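PDB 5A7V: putative glycosidase ph117-related from Bacteroides thetaiotaomicron, which is a putative glycosidase of family GH130 that probably acts on beta-linked mannosides and binds mannose in this crystal. Local coordinates for residues A80-D85 with R177-W182; M159-W164 with A172-R177. All blocks are in the same frame, centred on the assembly; numbering follows the deposited sequence. Where two conformers were deposited one is given.

How the interactions relate
Interaction 1 joins two four-stranded antiparallel sheets, setting the end of strand 75-84 against the loop between strands 169-176 and 183-187. Interaction 2 lies within the second of those sheets and is the hairpin pairing of its two middle strands. It is fully buried and carried by four backbone hydrogen bonds, whereas interaction 1 is partly exposed, has no hydrogen bond between its segments and relies on methyl packing. Arg177 belongs to both, where strand 169-176 gives way to the loop, and Trp182 of that loop packs back on the strand. The sulfate on Arg177 is common to both, and the other end of interaction 2 reaches a mannose pocket.

Interaction 1: residues A80-D85 with R177-W182; sequences AATLHD and RNLKDW. With SO4 (sulfate ion), chain H.
Leu179 pushes one methyl, CD1, into the angle between Thr82 and His84, the two residues of strand 75-84 that face it. The meeting with Thr82 is tip to tip, with CG2 of Thr82 3.7 Å from CD1 of Leu179. His84 runs antiparallel alongside the leucine, and its CB lies 3.7 Å from the same CD1. With CG anti to the backbone N (chi1 -178°), the imidazole is carried on beyond the leucine methyl to the carbonyls of Arg177 and Asn178, which approach the ring obliquely. His84 NE2 stays 4.1 Å from Asn178 O, so this is proximity rather than a bond; the polar partner of the ring is Tyr157, whose hydroxyl pairs with ND1. Tyr157 and Val89 also pack against Leu179.

The loop that presents the leucine is shaped largely by its own polar groups. Asn178 OD1 takes two backbone N-H groups: that of Lys180, from 46° above the carbonyl plane, which closes an Asx turn, and that of Asp181, in the plane and on a lone pair, which extends it to an Asx motif. The amide turns ND2 to Asp181 OD2 at 2.8 Å, a nearly straight bond that meets the carboxylate from above its plane. Both ends of the Asn178 amide are thus occupied, which fixes its rotation. Ser176 OG, at the end of strand 169-176, bonds Asn178 N, Leu179 N and Asp181 O.

Arg177 leads away from the strand and offers its guanidinium edge to a sulfate, probably from the crystallisation liquor: NE to O2 at 2.8 Å, NH2 to O4 at 2.9 Å. NH2 also reaches Glu154 O. Between the two segments the cohesion is therefore mainly apolar, with no hydrogen bond across, while the polar bonds shape the loop and hold an anion.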
ATOM      1  N   ALA A  80       3.957   0.032   5.312  1.00  9.59           N
ATOM      2  CA  ALA A  80       3.675   1.476   5.358  1.00  8.40           C
ATOM      3  C   ALA A  80       4.999   2.204   5.517  1.00  9.56           C
ATOM      4  O   ALA A  80       5.965   1.639   6.039  1.00 10.23           O
ATOM      5  CB  ALA A  80       2.793   1.795   6.549  1.00 10.14           C
ATOM      6  N   ALA A  81       5.021   3.485   5.152  1.00  9.21           N
ATOM      7  CA  ALA A  81       6.198   4.302   5.323  1.00  9.69           C
ATOM      8  C   ALA A  81       5.773   5.713   5.621  1.00 10.21           C
ATOM      9  O   ALA A  81       4.807   6.212   5.063  1.00 10.81           O
ATOM     10  CB  ALA A  81       7.129   4.246   4.131  1.00  9.34           C
ATOM     11  N   THR A  82       6.530   6.365   6.496  1.00  9.83           N
ATOM     12  CA  THR A  82       6.263   7.769   6.856  1.00 10.24           C
ATOM     13  C   THR A  82       7.547   8.456   7.292  1.00 10.84           C
ATOM     14  O   THR A  82       8.601   7.841   7.379  1.00 12.69           O
ATOM     15  CB  THR A  82       5.087   7.858   7.865  1.00 11.76           C
ATOM     16  OG1 THR A  82       4.544   9.193   7.945  1.00 14.11           O
ATOM     17  CG2 THR A  82       5.486   7.381   9.238  1.00 12.98           C
ATOM     18  N   LEU A  83       7.401   9.735   7.650  1.00 11.63           N
ATOM     19  CA  LEU A  83       8.459  10.572   8.209  1.00 12.43           C
ATOM     20  C   LEU A  83       8.158  10.804   9.681  1.00 13.22           C
ATOM     21  O   LEU A  83       7.033  11.194  10.029  1.00 13.61           O
ATOM     22  CB  LEU A  83       8.487  11.895   7.460  1.00 13.37           C
ATOM     23  CG  LEU A  83       9.467  12.949   7.908  1.00 15.91           C
ATOM     24  CD1 LEU A  83      10.884  12.501   7.638  1.00 17.46           C
ATOM     25  CD2 LEU A  83       9.159  14.290   7.268  1.00 18.01           C
ATOM     26  N   HIS A  84       9.173  10.601  10.521  1.00 13.79           N
ATOM     27  CA  HIS A  84       9.038  10.913  11.959  1.00 15.13           C
ATOM     28  C   HIS A  84      10.385  11.302  12.521  1.00 16.13           C
ATOM     29  O   HIS A  84      11.379  10.605  12.351  1.00 15.43           O
ATOM     30  CB  HIS A  84       8.501   9.681  12.717  1.00 17.58           C
ATOM     31  CG  HIS A  84       8.276   9.912  14.183  1.00 20.95           C
ATOM     32  ND1 HIS A  84       7.379  10.834  14.673  1.00 26.04           N
ATOM     33  CD2 HIS A  84       8.819   9.303  15.260  1.00 26.29           C
ATOM     34  CE1 HIS A  84       7.417  10.816  16.001  1.00 29.21           C
ATOM     35  NE2 HIS A  84       8.270   9.882  16.388  1.00 43.61           N
ATOM     36  N   ASP A  85      10.393  12.452  13.189  1.00 18.50           N
ATOM     37  CA  ASP A  85      11.598  12.939  13.886  1.00 21.27           C
ATOM     38  C   ASP A  85      12.838  12.911  12.928  1.00 18.05           C
ATOM     39  O   ASP A  85      13.948  12.520  13.302  1.00 19.51           O
ATOM     40  CB  ASP A  85      11.809  12.077  15.140  1.00 23.40           C
ATOM     41  CG  ASP A  85      10.784  12.380  16.265  1.00 31.39           C
ATOM     42  OD1 ASP A  85       9.929  13.290  16.117  1.00 42.02           O
ATOM     43  OD2 ASP A  85      10.839  11.692  17.316  1.00 50.69           O
ATOM     44  N   ARG A 177       0.245   9.300  17.840  1.00 13.41           N
ATOM     45  CA  ARG A 177       1.131  10.457  17.693  1.00 14.73           C
ATOM     46  C   ARG A 177       2.614  10.066  17.548  1.00 15.91           C
ATOM     47  O   ARG A 177       3.426  10.864  17.083  1.00 18.75           O
ATOM     48  CB  ARG A 177       0.950  11.447  18.865  1.00 17.26           C
ATOM     49  CG  ARG A 177      -0.467  12.010  18.879  1.00 20.99           C
ATOM     50  CD  ARG A 177      -0.569  13.260  19.687  1.00 23.22           C
ATOM     51  NE  ARG A 177       0.166  14.334  19.052  1.00 25.60           N
ATOM     52  CZ  ARG A 177      -0.277  15.097  18.058  1.00 26.53           C
ATOM     53  NH1 ARG A 177      -1.509  14.964  17.540  1.00 31.25           N
ATOM     54  NH2 ARG A 177       0.545  15.998  17.584  1.00 29.32           N
ATOM     55  N   ASN A 178       2.977   8.855  17.941  1.00 16.25           N
ATOM     56  CA  ASN A 178       4.368   8.463  17.975  1.00 16.97           C
ATOM     57  C   ASN A 178       4.711   7.153  17.233  1.00 16.77           C
ATOM     58  O   ASN A 178       5.848   6.705  17.323  1.00 18.98           O
ATOM     59  CB  ASN A 178       4.843   8.410  19.435  1.00 19.29           C
ATOM     60  CG  ASN A 178       4.220   7.268  20.211  1.00 18.53           C
ATOM     61  OD1 ASN A 178       3.449   6.443  19.668  1.00 19.23           O
ATOM     62  ND2 ASN A 178       4.521   7.223  21.517  1.00 24.53           N
ATOM     63  N   LEU A 179       3.743   6.560  16.532  1.00 14.43           N
ATOM     64  CA  LEU A 179       3.887   5.346  15.738  1.00 13.99           C
ATOM     65  C   LEU A 179       4.098   4.080  16.581  1.00 15.07           C
ATOM     66  O   LEU A 179       4.313   3.003  16.001  1.00 16.85           O
ATOM     67  CB  LEU A 179       5.009   5.530  14.687  1.00 14.98           C
ATOM     68  CG  LEU A 179       4.807   6.625  13.668  1.00 14.48           C
ATOM     69  CD1 LEU A 179       6.057   6.856  12.847  1.00 15.31           C
ATOM     70  CD2 LEU A 179       3.595   6.356  12.785  1.00 14.38           C
ATOM     71  N   LYS A 180       3.947   4.201  17.921  1.00 18.84           N
ATOM     72  CA  LYS A 180       4.116   3.079  18.869  1.00 20.97           C
ATOM     73  C   LYS A 180       2.865   2.784  19.652  1.00 21.96           C
ATOM     74  O   LYS A 180       2.487   1.635  19.824  1.00 25.41           O
ATOM     75  CB  LYS A 180       5.213   3.380  19.900  1.00 24.42           C
ATOM     76  CG  LYS A 180       6.577   3.593  19.335  1.00 25.47           C
ATOM     77  CD  LYS A 180       7.063   2.318  18.697  1.00 25.77           C
ATOM     78  CE  LYS A 180       8.522   2.441  18.332  1.00 27.70           C
ATOM     79  NZ  LYS A 180       9.403   2.444  19.525  1.00 30.50           N
ATOM     80  N   ASP A 181       2.227   3.842  20.130  1.00 20.23           N
ATOM     81  CA  ASP A 181       1.040   3.739  20.969  1.00 21.08           C
ATOM     82  C   ASP A 181      -0.172   3.981  20.079  1.00 18.72           C
ATOM     83  O   ASP A 181      -0.487   5.113  19.778  1.00 22.56           O
ATOM     84  CB  ASP A 181       1.197   4.740  22.121  1.00 23.56           C
ATOM     85  CG  ASP A 181       2.446   4.447  22.970  1.00 25.88           C
ATOM     86  OD1 ASP A 181       2.598   3.265  23.365  1.00 32.07           O
ATOM     87  OD2 ASP A 181       3.281   5.366  23.209  1.00 30.62           O
ATOM     88  N   TRP A 182      -0.800   2.892  19.615  1.00 14.63           N
ATOM     89  CA  TRP A 182      -1.867   2.959  18.621  1.00 12.22           C
ATOM     90  C   TRP A 182      -3.237   2.752  19.267  1.00 13.17           C
ATOM     91  O   TRP A 182      -3.444   1.801  20.036  1.00 16.96           O
ATOM     92  CB  TRP A 182      -1.655   1.892  17.521  1.00 13.41           C
ATOM     93  CG  TRP A 182      -0.494   2.155  16.657  1.00 12.26           C
ATOM     94  CD1 TRP A 182       0.754   1.629  16.787  1.00 13.52           C
ATOM     95  CD2 TRP A 182      -0.465   2.980  15.496  1.00 11.38           C
ATOM     96  NE1 TRP A 182       1.585   2.101  15.783  1.00 13.24           N
ATOM     97  CE2 TRP A 182       0.849   2.923  14.970  1.00 11.67           C
ATOM     98  CE3 TRP A 182      -1.420   3.767  14.844  1.00 11.45           C
ATOM     99  CZ2 TRP A 182       1.226   3.640  13.831  1.00 11.75           C
ATOM    100  CZ3 TRP A 182      -1.059   4.477  13.741  1.00 11.27           C
ATOM    101  CH2 TRP A 182       0.274   4.439  13.247  1.00 10.61           C
TER
HETATM  102  S   SO4 H1389       3.686  14.930  19.645  1.00 50.32           S
HETATM  103  O1  SO4 H1389       4.596  15.891  20.324  1.00 58.56           O
HETATM  104  O2  SO4 H1389       2.498  14.744  20.515  1.00 58.05           O
HETATM  105  O3  SO4 H1389       4.319  13.595  19.469  1.00 58.05           O
HETATM  106  O4  SO4 H1389       3.288  15.466  18.319  1.00 53.30           O

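Interaction 2: residues M159-W164 with A172-R177; sequences MTYTQW and AIATSR. With BMA (beta-D-mannopyranose), chain C; MAN (alpha-D-mannopyranose), chain D; SO4 (sulfate ion), chain H.
Tyr161 and Ala172 form one rung of the antiparallel beta hairpin made by strands 157-164 and 169-176, the middle strands of a four-stranded sheet consistent with a blade of the GH130 beta-propeller. They are a hydrogen-bonded pair, as are Met159 and Ala174, with Thr160 and Ile173 the non-hydrogen-bonded pair between them. Ala172 N bonds Tyr161 O at 2.8 Å, and Tyr161 N bonds Ala172 O in return.

The tyrosine CG sits between its backbone N and carbonyl carbon (chi1 72°), which brings the ring over its neighbour: CB of Ala172 lies 4.2 Å from the centroid of the Tyr161 ring, a CH-pi contact displaced toward the rim. The same methyl is met by Gln163, whose CG is anti to its carbonyl carbon (chi1 -57°) and whose extended chain lays CG and CD along it, CD 3.5 Å from Ala172 CB. Glu139 OE2 bonds both Tyr161 OH and Gln163 NE2, tying together the polar ends of the two residues that cover the alanine; Gln163 NE2 also bonds Gln135 OE1. A water also donates to Tyr161 OH and to Ile173 O, each at 2.8 Å.

Thr160 and Ile173 project together from the other face of the sheet, with Thr160 CG2 3.7 Å from Ile173 CD1. Thr160 OG1 finds its partner in Gly205 O.

Farther along the first strand, Trp164 lines a mannose pocket with Arg93 and Lys203. Alpha and beta anomers are modelled in the same place, and C6 of the beta form lies 3.5 Å from Trp164 CD2, over the centre of the indole.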
ATOM      1  N   MET A 159      -3.422   5.395  10.272  1.00  8.78           N
ATOM      2  CA  MET A 159      -3.106   4.096   9.615  0.50  8.81           C
ATOM      3  C   MET A 159      -4.390   3.476   9.120  1.00  9.33           C
ATOM      4  O   MET A 159      -5.347   3.279   9.898  1.00 10.58           O
ATOM      5  CB  MET A 159      -2.517   3.096  10.608  0.50  8.62           C
ATOM      6  CG  MET A 159      -2.182   1.728  10.006  0.50  8.84           C
ATOM      7  SD  MET A 159      -1.977   0.388  11.172  0.50 12.36           S
ATOM      8  CE  MET A 159      -0.497   0.948  12.011  0.50 13.06           C
ATOM      9  N   THR A 160      -4.406   3.117   7.829  1.00  8.69           N
ATOM     10  CA  THR A 160      -5.436   2.231   7.310  1.00  8.55           C
ATOM     11  C   THR A 160      -4.790   0.806   7.206  1.00  7.98           C
ATOM     12  O   THR A 160      -3.596   0.677   6.927  1.00  9.83           O
ATOM     13  CB  THR A 160      -5.913   2.664   5.935  1.00  9.35           C
ATOM     14  OG1 THR A 160      -4.837   2.571   5.002  1.00 11.22           O
ATOM     15  CG2 THR A 160      -6.460   4.112   5.932  1.00 10.28           C
ATOM     16  N   TYR A 161      -5.552  -0.199   7.533  1.00  8.34           N
ATOM     17  CA  TYR A 161      -5.026  -1.594   7.490  1.00  8.33           C
ATOM     18  C   TYR A 161      -6.183  -2.566   7.380  1.00  8.74           C
ATOM     19  O   TYR A 161      -7.350  -2.173   7.460  1.00  9.39           O
ATOM     20  CB  TYR A 161      -4.176  -1.856   8.744  1.00  9.21           C
ATOM     21  CG  TYR A 161      -4.957  -1.998  10.041  1.00  9.27           C
ATOM     22  CD1 TYR A 161      -5.411  -0.847  10.741  1.00  9.83           C
ATOM     23  CD2 TYR A 161      -5.189  -3.210  10.571  1.00 13.95           C
ATOM     24  CE1 TYR A 161      -6.131  -0.954  11.889  1.00 10.01           C
ATOM     25  CE2 TYR A 161      -5.917  -3.377  11.745  1.00  9.75           C
ATOM     26  CZ  TYR A 161      -6.388  -2.211  12.448  1.00  9.38           C
ATOM     27  OH  TYR A 161      -7.040  -2.357  13.672  1.00 10.89           O
ATOM     28  N   THR A 162      -5.856  -3.849   7.114  1.00  8.82           N
ATOM     29  CA  THR A 162      -6.863  -4.880   7.065  1.00  8.63           C
ATOM     30  C   THR A 162      -6.934  -5.687   8.365  1.00  9.31           C
ATOM     31  O   THR A 162      -5.892  -6.188   8.841  1.00  9.76           O
ATOM     32  CB  THR A 162      -6.544  -5.896   5.938  1.00  9.92           C
ATOM     33  OG1 THR A 162      -6.247  -5.167   4.750  1.00 10.77           O
ATOM     34  CG2 THR A 162      -7.737  -6.786   5.704  1.00 10.93           C
ATOM     35  N   GLN A 163      -8.138  -5.835   8.902  1.00  9.01           N
ATOM     36  CA  GLN A 163      -8.409  -6.771   9.977  1.00  9.37           C
ATOM     37  C   GLN A 163      -8.744  -8.118   9.347  1.00 10.53           C
ATOM     38  O   GLN A 163      -9.634  -8.173   8.499  1.00 11.30           O
ATOM     39  CB  GLN A 163      -9.606  -6.271  10.835  1.00  9.79           C
ATOM     40  CG  GLN A 163      -9.393  -4.903  11.418  1.00 10.22           C
ATOM     41  CD  GLN A 163     -10.609  -4.455  12.185  1.00 11.51           C
ATOM     42  OE1 GLN A 163     -11.711  -4.316  11.622  1.00 12.60           O
ATOM     43  NE2 GLN A 163     -10.427  -4.174  13.443  1.00 11.85           N
ATOM     44  N   TRP A 164      -8.109  -9.183   9.815  1.00  9.74           N
ATOM     45  CA  TRP A 164      -8.372 -10.493   9.254  1.00 10.27           C
ATOM     46  C   TRP A 164      -8.651 -11.511  10.354  1.00 10.20           C
ATOM     47  O   TRP A 164      -7.782 -11.812  11.200  1.00 11.62           O
ATOM     48  CB  TRP A 164      -7.222 -10.941   8.343  1.00 10.68           C
ATOM     49  CG  TRP A 164      -7.324 -12.273   7.643  1.00 10.54           C
ATOM     50  CD1 TRP A 164      -6.324 -13.190   7.567  1.00 10.46           C
ATOM     51  CD2 TRP A 164      -8.433 -12.811   6.910  1.00 10.60           C
ATOM     52  NE1 TRP A 164      -6.705 -14.246   6.780  1.00 10.82           N
ATOM     53  CE2 TRP A 164      -7.997 -14.054   6.354  1.00 10.51           C
ATOM     54  CE3 TRP A 164      -9.727 -12.367   6.610  1.00 11.54           C
ATOM     55  CZ2 TRP A 164      -8.811 -14.853   5.543  1.00 12.92           C
ATOM     56  CZ3 TRP A 164     -10.529 -13.164   5.776  1.00 12.41           C
ATOM     57  CH2 TRP A 164     -10.068 -14.390   5.242  1.00 12.93           C
ATOM     58  N   ALA A 172      -9.791  -1.023   8.200  1.00  9.04           N
ATOM     59  CA  ALA A 172      -9.902  -0.403   9.533  1.00  9.50           C
ATOM     60  C   ALA A 172      -8.907   0.708   9.706  1.00 10.06           C
ATOM     61  O   ALA A 172      -7.996   0.901   8.930  1.00  9.51           O
ATOM     62  CB  ALA A 172      -9.735  -1.459  10.614  1.00 10.29           C
ATOM     63  N   ILE A 173      -9.102   1.493  10.792  1.00  9.37           N
ATOM     64  CA  ILE A 173      -8.310   2.705  11.068  1.00  9.40           C
ATOM     65  C   ILE A 173      -7.695   2.607  12.467  1.00  9.65           C
ATOM     66  O   ILE A 173      -8.387   2.189  13.432  1.00 10.60           O
ATOM     67  CB  ILE A 173      -9.156   4.003  10.975  1.00 10.03           C
ATOM     68  CG1 ILE A 173     -10.000   4.093   9.706  1.00 10.52           C
ATOM     69  CG2 ILE A 173      -8.271   5.215  11.160  1.00 11.04           C
ATOM     70  CD1 ILE A 173      -9.189   4.194   8.406  1.00 11.52           C
ATOM     71  N   ALA A 174      -6.449   3.000  12.561  1.00  9.33           N
ATOM     72  CA  ALA A 174      -5.801   3.210  13.885  1.00  9.65           C
ATOM     73  C   ALA A 174      -5.052   4.526  13.824  1.00  9.80           C
ATOM     74  O   ALA A 174      -4.638   4.987  12.770  1.00 10.17           O
ATOM     75  CB  ALA A 174      -4.838   2.063  14.204  1.00  9.90           C
ATOM     76  N   THR A 175      -4.919   5.165  15.011  1.00 10.83           N
ATOM     77  CA  THR A 175      -4.231   6.440  15.081  1.00 10.68           C
ATOM     78  C   THR A 175      -3.183   6.468  16.183  1.00 10.49           C
ATOM     79  O   THR A 175      -3.263   5.694  17.160  1.00 12.89           O
ATOM     80  CB  THR A 175      -5.203   7.631  15.290  1.00 11.79           C
ATOM     81  OG1 THR A 175      -5.862   7.508  16.541  1.00 14.13           O
ATOM     82  CG2 THR A 175      -6.258   7.694  14.171  1.00 12.86           C
ATOM     83  N   SER A 176      -2.207   7.336  16.006  1.00 10.79           N
ATOM     84  CA  SER A 176      -1.073   7.454  16.961  0.50 11.68           C
ATOM     85  C   SER A 176      -0.380   8.789  16.774  1.00 12.50           C
ATOM     86  O   SER A 176      -0.374   9.327  15.665  1.00 13.93           O
ATOM     87  CB  SER A 176      -0.059   6.311  16.721  0.50 12.40           C
ATOM     88  OG  SER A 176       1.098   6.435  17.542  0.50 12.33           O
ATOM     89  N   ARG A 177       0.245   9.300  17.840  1.00 13.41           N
ATOM     90  CA  ARG A 177       1.131  10.457  17.693  1.00 14.73           C
ATOM     91  C   ARG A 177       2.614  10.066  17.548  1.00 15.91           C
ATOM     92  O   ARG A 177       3.426  10.864  17.083  1.00 18.75           O
ATOM     93  CB  ARG A 177       0.950  11.447  18.865  1.00 17.26           C
ATOM     94  CG  ARG A 177      -0.467  12.010  18.879  1.00 20.99           C
ATOM     95  CD  ARG A 177      -0.569  13.260  19.687  1.00 23.22           C
ATOM     96  NE  ARG A 177       0.166  14.334  19.052  1.00 25.60           N
ATOM     97  CZ  ARG A 177      -0.277  15.097  18.058  1.00 26.53           C
ATOM     98  NH1 ARG A 177      -1.509  14.964  17.540  1.00 31.25           N
ATOM     99  NH2 ARG A 177       0.545  15.998  17.584  1.00 29.32           N
TER
HETATM  100  C1  BMA C1385      -5.628 -12.515   0.625  0.50 12.75           C
HETATM  101  C2  BMA C1385      -4.237 -11.876   0.706  0.50 12.31           C
HETATM  102  C3  BMA C1385      -3.620 -12.215   2.044  0.50 10.32           C
HETATM  103  C4  BMA C1385      -4.556 -11.818   3.169  0.50 10.24           C
HETATM  104  C5  BMA C1385      -5.990 -12.295   2.910  0.50 11.08           C
HETATM  105  C6  BMA C1385      -6.979 -11.771   3.934  0.50 11.19           C
HETATM  106  O1  BMA C1385      -6.322 -12.336  -0.599  0.50 16.46           O
HETATM  107  O2  BMA C1385      -4.334 -10.448   0.615  0.50 12.70           O
HETATM  108  O3  BMA C1385      -2.286 -11.607   2.233  0.50  9.54           O
HETATM  109  O4  BMA C1385      -4.046 -12.412   4.374  0.50 11.18           O
HETATM  110  O5  BMA C1385      -6.484 -11.916   1.604  0.50 10.47           O
HETATM  111  O6  BMA C1385      -7.018 -10.342   3.992  0.50 12.18           O
HETATM  112  C1  MAN D1485      -5.760 -12.504   0.746  0.50 13.00           C
HETATM  113  C2  MAN D1485      -4.521 -11.736   0.560  0.50 12.93           C
HETATM  114  C3  MAN D1485      -3.709 -12.033   1.800  0.50 11.57           C
HETATM  115  C4  MAN D1485      -4.442 -11.778   3.112  0.50 11.20           C
HETATM  116  C5  MAN D1485      -5.836 -12.378   3.095  0.50 11.48           C
HETATM  117  C6  MAN D1485      -6.753 -11.759   4.128  0.50 11.66           C
HETATM  118  O1  MAN D1485      -5.682 -13.871   0.610  0.50 15.37           O
HETATM  119  O2  MAN D1485      -4.731 -10.329   0.537  0.50 14.58           O
HETATM  120  O3  MAN D1485      -2.492 -11.277   1.865  0.50 11.58           O
HETATM  121  O4  MAN D1485      -3.709 -12.367   4.201  0.50 10.62           O
HETATM  122  O5  MAN D1485      -6.486 -12.171   1.856  0.50 12.00           O
HETATM  123  O6  MAN D1485      -6.900 -10.344   3.968  0.50 12.61           O
HETATM  124  S   SO4 H1389       3.686  14.930  19.645  1.00 50.32           S
HETATM  125  O1  SO4 H1389       4.596  15.891  20.324  1.00 58.56           O
HETATM  126  O2  SO4 H1389       2.498  14.744  20.515  1.00 58.05           O
HETATM  127  O3  SO4 H1389       4.319  13.595  19.469  1.00 58.05           O
HETATM  128  O4  SO4 H1389       3.288  15.466  18.319  1.00 53.30           O
HETATM  129  O   HOH W   1      -8.985  -0.443  14.102  1.00 12.51           O